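Local coordinates for protein SSD1 (Saccharomyces cerevisiae S288C, PDB 7AM1) that binds untranslated regions of messenger RNAs and represses their translation, as a member of the RNase II family that has lost nuclease activity, at residues T559-I564 with I656-T661. Residues are numbered along the deposited sequence; the frame is centred on the assembly and turned at random.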
ATOM      1  N   THR A 559      22.834  -5.793  -6.614  1.00 38.35           N
ATOM      2  CA  THR A 559      24.266  -5.665  -6.850  1.00 39.11           C
ATOM      3  C   THR A 559      24.848  -4.495  -6.076  1.00 38.33           C
ATOM      4  O   THR A 559      25.926  -4.609  -5.479  1.00 37.81           O
ATOM      5  CB  THR A 559      24.524  -5.503  -8.350  1.00 39.43           C
ATOM      6  OG1 THR A 559      24.143  -6.710  -9.025  1.00 41.35           O
ATOM      7  CG2 THR A 559      25.991  -5.192  -8.628  1.00 40.92           C
ATOM      8  N   VAL A 560      24.151  -3.360  -6.082  1.00 37.38           N
ATOM      9  CA  VAL A 560      24.644  -2.181  -5.385  1.00 39.07           C
ATOM     10  C   VAL A 560      24.662  -2.421  -3.880  1.00 39.90           C
ATOM     11  O   VAL A 560      25.624  -2.052  -3.195  1.00 39.87           O
ATOM     12  CB  VAL A 560      23.795  -0.958  -5.773  1.00 39.35           C
ATOM     13  CG1 VAL A 560      24.126   0.241  -4.898  1.00 41.21           C
ATOM     14  CG2 VAL A 560      24.022  -0.623  -7.248  1.00 37.89           C
ATOM     15  N   ALA A 561      23.616  -3.063  -3.345  1.00 38.64           N
ATOM     16  CA  ALA A 561      23.580  -3.373  -1.917  1.00 39.07           C
ATOM     17  C   ALA A 561      24.775  -4.226  -1.508  1.00 42.02           C
ATOM     18  O   ALA A 561      25.420  -3.962  -0.486  1.00 42.78           O
ATOM     19  CB  ALA A 561      22.275  -4.090  -1.564  1.00 39.09           C
ATOM     20  N   GLU A 562      25.070  -5.271  -2.286  1.00 42.78           N
ATOM     21  CA  GLU A 562      26.211  -6.134  -1.992  1.00 44.99           C
ATOM     22  C   GLU A 562      27.512  -5.344  -2.014  1.00 43.15           C
ATOM     23  O   GLU A 562      28.381  -5.531  -1.153  1.00 41.55           O
ATOM     24  CB  GLU A 562      26.257  -7.276  -3.010  1.00 49.90           C
ATOM     25  CG  GLU A 562      25.107  -8.265  -2.870  1.00 55.56           C
ATOM     26  CD  GLU A 562      25.026  -9.271  -4.012  1.00 61.76           C
ATOM     27  OE1 GLU A 562      25.792  -9.137  -4.990  1.00 64.11           O
ATOM     28  OE2 GLU A 562      24.170 -10.181  -3.941  1.00 63.98           O
ATOM     29  N   LYS A 563      27.652  -4.443  -2.988  1.00 42.68           N
ATOM     30  CA  LYS A 563      28.881  -3.676  -3.131  1.00 45.22           C
ATOM     31  C   LYS A 563      29.097  -2.727  -1.958  1.00 43.56           C
ATOM     32  O   LYS A 563      30.192  -2.681  -1.384  1.00 42.75           O
ATOM     33  CB  LYS A 563      28.856  -2.901  -4.449  1.00 48.25           C
ATOM     34  CG  LYS A 563      30.091  -2.048  -4.676  1.00 53.23           C
ATOM     35  CD  LYS A 563      30.383  -1.872  -6.152  1.00 56.97           C
ATOM     36  CE  LYS A 563      30.801  -3.189  -6.796  1.00 59.79           C
ATOM     37  N   ILE A 564      28.072  -1.948  -1.593  1.00 44.39           N
ATOM     38  CA  ILE A 564      28.266  -0.947  -0.547  1.00 44.62           C
ATOM     39  C   ILE A 564      28.412  -1.607   0.819  1.00 43.19           C
ATOM     40  O   ILE A 564      29.132  -1.094   1.683  1.00 44.59           O
ATOM     41  CB  ILE A 564      27.139   0.106  -0.542  1.00 45.95           C
ATOM     42  CG1 ILE A 564      25.788  -0.527  -0.218  1.00 47.88           C
ATOM     43  CG2 ILE A 564      27.105   0.842  -1.881  1.00 46.06           C
ATOM     44  CD1 ILE A 564      24.641   0.488  -0.115  1.00 49.98           C
ATOM     45  N   ILE A 656      20.140  -9.574   0.649  1.00 39.17           N
ATOM     46  CA  ILE A 656      20.499  -8.192   0.939  1.00 38.50           C
ATOM     47  C   ILE A 656      19.914  -7.338  -0.174  1.00 36.47           C
ATOM     48  O   ILE A 656      19.735  -7.802  -1.303  1.00 36.29           O
ATOM     49  CB  ILE A 656      22.035  -8.032   1.065  1.00 40.13           C
ATOM     50  CG1 ILE A 656      22.395  -6.695   1.719  1.00 39.28           C
ATOM     51  CG2 ILE A 656      22.706  -8.149  -0.301  1.00 40.78           C
ATOM     52  CD1 ILE A 656      23.866  -6.605   2.135  1.00 39.29           C
ATOM     53  N   TYR A 657      19.590  -6.093   0.152  1.00 36.03           N
ATOM     54  CA  TYR A 657      18.909  -5.232  -0.803  1.00 34.79           C
ATOM     55  C   TYR A 657      19.110  -3.787  -0.377  1.00 36.17           C
ATOM     56  O   TYR A 657      19.458  -3.499   0.771  1.00 39.07           O
ATOM     57  CB  TYR A 657      17.413  -5.587  -0.890  1.00 33.33           C
ATOM     58  CG  TYR A 657      16.712  -5.112  -2.146  1.00 33.06           C
ATOM     59  CD1 TYR A 657      17.098  -5.587  -3.398  1.00 35.18           C
ATOM     60  CD2 TYR A 657      15.635  -4.231  -2.083  1.00 33.46           C
ATOM     61  CE1 TYR A 657      16.468  -5.167  -4.548  1.00 34.95           C
ATOM     62  CE2 TYR A 657      14.992  -3.808  -3.236  1.00 33.21           C
ATOM     63  CZ  TYR A 657      15.416  -4.285  -4.468  1.00 33.84           C
ATOM     64  OH  TYR A 657      14.793  -3.880  -5.628  1.00 33.32           O
ATOM     65  N   THR A 658      18.903  -2.887  -1.331  1.00 34.62           N
ATOM     66  CA  THR A 658      18.811  -1.461  -1.055  1.00 35.08           C
ATOM     67  C   THR A 658      18.098  -0.803  -2.229  1.00 33.97           C
ATOM     68  O   THR A 658      17.623  -1.480  -3.148  1.00 34.36           O
ATOM     69  CB  THR A 658      20.184  -0.825  -0.811  1.00 37.83           C
ATOM     70  OG1 THR A 658      19.992   0.513  -0.327  1.00 39.05           O
ATOM     71  CG2 THR A 658      21.012  -0.779  -2.086  1.00 39.36           C
ATOM     72  N   HIS A 659      18.034   0.525  -2.205  1.00 33.99           N
ATOM     73  CA  HIS A 659      17.361   1.300  -3.237  1.00 34.09           C
ATOM     74  C   HIS A 659      18.354   2.235  -3.909  1.00 35.88           C
ATOM     75  O   HIS A 659      18.914   3.129  -3.264  1.00 35.84           O
ATOM     76  CB  HIS A 659      16.182   2.078  -2.656  1.00 32.49           C
ATOM     77  CG  HIS A 659      14.911   1.293  -2.629  1.00 32.43           C
ATOM     78  ND1 HIS A 659      13.739   1.797  -2.112  1.00 30.59           N
ATOM     79  CD2 HIS A 659      14.623   0.044  -3.068  1.00 32.02           C
ATOM     80  CE1 HIS A 659      12.787   0.888  -2.219  1.00 32.08           C
ATOM     81  NE2 HIS A 659      13.295  -0.183  -2.802  1.00 30.69           N
ATOM     82  N   PHE A 660      18.546   2.025  -5.210  1.00 38.01           N
ATOM     83  CA  PHE A 660      19.519   2.744  -6.021  1.00 37.64           C
ATOM     84  C   PHE A 660      18.946   3.231  -7.344  1.00 36.24           C
ATOM     85  O   PHE A 660      19.470   4.211  -7.889  1.00 36.38           O
ATOM     86  CB  PHE A 660      20.735   1.828  -6.273  1.00 37.67           C
ATOM     87  CG  PHE A 660      21.612   2.226  -7.435  1.00 40.36           C
ATOM     88  CD1 PHE A 660      22.712   3.051  -7.243  1.00 42.75           C
ATOM     89  CD2 PHE A 660      21.380   1.718  -8.706  1.00 40.97           C
ATOM     90  CE1 PHE A 660      23.538   3.395  -8.306  1.00 45.18           C
ATOM     91  CE2 PHE A 660      22.202   2.058  -9.773  1.00 43.37           C
ATOM     92  CZ  PHE A 660      23.283   2.896  -9.570  1.00 45.13           C
ATOM     93  N   THR A 661      17.849   2.643  -7.834  1.00 35.52           N
ATOM     94  CA  THR A 661      17.408   2.805  -9.214  1.00 36.26           C
ATOM     95  C   THR A 661      16.400   3.932  -9.436  1.00 37.96           C
ATOM     96  O   THR A 661      15.938   4.099 -10.570  1.00 38.86           O
ATOM     97  CB  THR A 661      16.789   1.488  -9.731  1.00 37.67           C
ATOM     98  OG1 THR A 661      15.880   0.957  -8.752  1.00 39.22           O
ATOM     99  CG2 THR A 661      17.869   0.445 -10.049  1.00 37.15           C
TER
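The methyl of A561, its CB, lies against the extended backbone at Y657, with A561 CB 3.4 Å from Y657 C, and so shows how a small helix residue lets a loop settle close to a helix. The setting is the RNB domain of an RNase II-type protein, here a pseudonuclease: residues 559-564 belong to helix 544-568, and residues 656-661 form part of the loop leading to helix 668-681. I656, T658 and F660 point toward the helix, while Y657 and H659 point away, the alternation expected of an extended chain. No hydrogen bond joins the two segments; the fit is apolar. T658 turns its CG2 methyl to A561 CB at 3.6 Å, and with chi1 at -170° its OG1 lies anti to the backbone N, where it bonds to the carbonyl oxygen of L573. I656 straddles the next step of the helix: its CG1 branch runs alongside A561 CB, whereas its CG2 meets the aliphatic CG of E562 at 3.5 Å. V560 makes a CH-pi interaction, in which CG2 stands over one face of the F660 ring, 3.8 Å from the centroid. A second helix flanks this ring, through H673 and L676. Replacing F660 with an alanine would probably open a gap beside V560 and cost its methyl the aromatic face. A side chain of the helix also grips the loop's backbone: N557 OD1 accepts the amide N-H of F660. V560 CG2 itself sits just 12° off the ring normal, whereas V560 CG1 approaches F660 CD1 at 3.9 Å.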